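Local structure of titin (Homo sapiens, 3LCY) at residues Ser28-Gly33 and Gly60-Leu65. The protein is a giant muscle protein that probably links sarcomere parts through tandem immunoglobulin domains and also carries a serine/threonine-protein kinase domain. Sequence-based numbering, arbitrary orientation.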
loop_
_atom_site.group_PDB
_atom_site.type_symbol
_atom_site.label_atom_id
_atom_site.label_comp_id
_atom_site.label_asym_id
_atom_site.label_seq_id
_atom_site.Cartn_x
_atom_site.Cartn_y
_atom_site.Cartn_z
ATOM N N SER A 28 -1.771 -17.557 8.438
ATOM C CA SER A 28 -2.225 -18.873 8.866
ATOM C C SER A 28 -3.385 -18.827 9.855
ATOM O O SER A 28 -3.608 -17.822 10.530
ATOM C CB SER A 28 -1.060 -19.662 9.468
ATOM O OG SER A 28 -1.455 -20.977 9.814
ATOM N N CYS A 29 -4.117 -19.934 9.935
ATOM C CA CYS A 29 -5.216 -20.074 10.879
ATOM C C CYS A 29 -5.548 -21.550 11.069
ATOM O O CYS A 29 -5.241 -22.378 10.210
ATOM C CB CYS A 29 -6.452 -19.318 10.387
ATOM S SG CYS A 29 -7.202 -20.014 8.899
ATOM N N GLN A 30 -6.210 -21.915 12.155
ATOM C CA GLN A 30 -6.662 -23.272 12.364
ATOM C C GLN A 30 -8.143 -23.403 12.451
ATOM O O GLN A 30 -8.742 -22.843 13.294
ATOM C CB GLN A 30 -6.127 -23.787 13.657
ATOM C CG GLN A 30 -4.748 -23.523 13.867
ATOM C CD GLN A 30 -4.153 -24.559 14.680
ATOM O OE1 GLN A 30 -4.821 -25.448 15.123
ATOM N NE2 GLN A 30 -2.878 -24.479 14.881
ATOM N N ILE A 31 -8.711 -24.199 11.578
ATOM C CA ILE A 31 -10.117 -24.486 11.548
ATOM C C ILE A 31 -10.357 -25.978 11.437
ATOM O O ILE A 31 -9.828 -26.635 10.597
ATOM C CB ILE A 31 -10.765 -23.790 10.390
ATOM C CG1 ILE A 31 -10.417 -22.315 10.409
ATOM C CG2 ILE A 31 -12.209 -23.951 10.450
ATOM C CD1 ILE A 31 -10.584 -21.617 9.135
ATOM N N VAL A 32 -11.167 -26.502 12.344
ATOM C CA VAL A 32 -11.454 -27.923 12.377
ATOM C C VAL A 32 -12.919 -28.251 12.144
ATOM O O VAL A 32 -13.802 -27.583 12.662
ATOM C CB VAL A 32 -11.000 -28.530 13.710
ATOM C CG1 VAL A 32 -9.494 -28.512 13.804
ATOM C CG2 VAL A 32 -11.595 -27.761 14.859
ATOM N N GLY A 33 -13.164 -29.285 11.348
ATOM C CA GLY A 33 -14.510 -29.718 11.041
ATOM C C GLY A 33 -14.539 -31.152 10.603
ATOM O O GLY A 33 -13.529 -31.670 10.242
ATOM N N GLY A 60 -5.603 -29.968 6.704
ATOM C CA GLY A 60 -6.955 -30.209 7.164
ATOM C C GLY A 60 -7.273 -29.548 8.490
ATOM O O GLY A 60 -8.412 -29.482 8.883
ATOM N N ARG A 61 -6.251 -29.074 9.185
ATOM C CA ARG A 61 -6.425 -28.353 10.436
ATOM C C ARG A 61 -5.819 -26.951 10.374
ATOM O O ARG A 61 -6.452 -25.974 10.734
ATOM C CB ARG A 61 -5.829 -29.135 11.602
ATOM C CG ARG A 61 -6.410 -30.512 11.759
ATOM C CD ARG A 61 -5.736 -31.285 12.869
ATOM N NE ARG A 61 -6.382 -31.096 14.162
ATOM C CZ ARG A 61 -5.874 -30.370 15.149
ATOM N NH1 ARG A 61 -4.711 -29.759 14.993
ATOM N NH2 ARG A 61 -6.527 -30.256 16.293
ATOM N N THR A 62 -4.582 -26.869 9.905
ATOM C CA THR A 62 -3.892 -25.601 9.817
ATOM C C THR A 62 -3.854 -25.150 8.385
ATOM O O THR A 62 -3.377 -25.860 7.522
ATOM C CB THR A 62 -2.463 -25.704 10.327
ATOM O OG1 THR A 62 -2.474 -26.225 11.648
ATOM C CG2 THR A 62 -1.825 -24.342 10.344
ATOM N N HIS A 63 -4.361 -23.956 8.139
ATOM C CA HIS A 63 -4.404 -23.445 6.787
ATOM C C HIS A 63 -3.592 -22.176 6.631
ATOM O O HIS A 63 -3.842 -21.180 7.277
ATOM C CB HIS A 63 -5.854 -23.251 6.389
ATOM C CG HIS A 63 -6.753 -24.286 6.972
ATOM N ND1 HIS A 63 -6.650 -25.619 6.651
ATOM C CD2 HIS A 63 -7.741 -24.199 7.890
ATOM C CE1 HIS A 63 -7.544 -26.304 7.331
ATOM N NE2 HIS A 63 -8.222 -25.466 8.087
ATOM N N THR A 64 -2.624 -22.240 5.734
ATOM C CA THR A 64 -1.714 -21.148 5.507
ATOM C C THR A 64 -1.703 -20.675 4.075
ATOM O O THR A 64 -1.635 -21.458 3.157
ATOM C CB THR A 64 -0.269 -21.532 5.897
ATOM O OG1 THR A 64 -0.250 -22.062 7.217
ATOM C CG2 THR A 64 0.628 -20.328 5.862
ATOM N N LEU A 65 -1.768 -19.367 3.909
ATOM C CA LEU A 65 -1.629 -18.723 2.611
ATOM C C LEU A 65 -0.293 -17.996 2.557
ATOM O O LEU A 65 0.050 -17.246 3.471
ATOM C CB LEU A 65 -2.769 -17.733 2.368
ATOM C CG LEU A 65 -2.613 -16.829 1.140
ATOM C CD1 LEU A 65 -2.622 -17.650 -0.138
ATOM C CD2 LEU A 65 -3.697 -15.761 1.098
#
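Cys29 O accepts a hydrogen bond from His63 N at 2.7 Å, in a nearly straight bond. The same two residues bond again from Cys29 N to His63 O at 2.9 Å, which makes them an antiparallel hydrogen-bonded pair. Further along, Ile31 N bonds to Arg61 O. Arg61 lies just before strand 62-68, and the imidazole of His63 supplies the donor for Ile31 O. Its NE2 donates at 3.2 Å, in the carbonyl plane and on a lone pair. His63 CG lies beside its backbone N, anti to the carbonyl carbon (chi1 -35°), and the ring leans toward 28-33, with Arg61 O over one face, offset toward the rim. The side chain of Ile31 crosses that of His63 at about a right angle, with CB at the ring edge, 3.8 Å from NE2. Ser58 OG holds ND1, so both ring nitrogens are bonded and the ring's rotation is fixed. On the other face of the sheet, Ser28 OG and Thr64 OG1 share a hydrogen bond of 3.1 Å. Gln30 lies alongside Thr62, and Val32 CG1 lies over one face of the Arg61 guanidinium, near NE. Cys29 and Ile31 reach Cys80 on strand 76-83, across the core. This is the B-E strand pairing of an I-set immunoglobulin beta-sandwich.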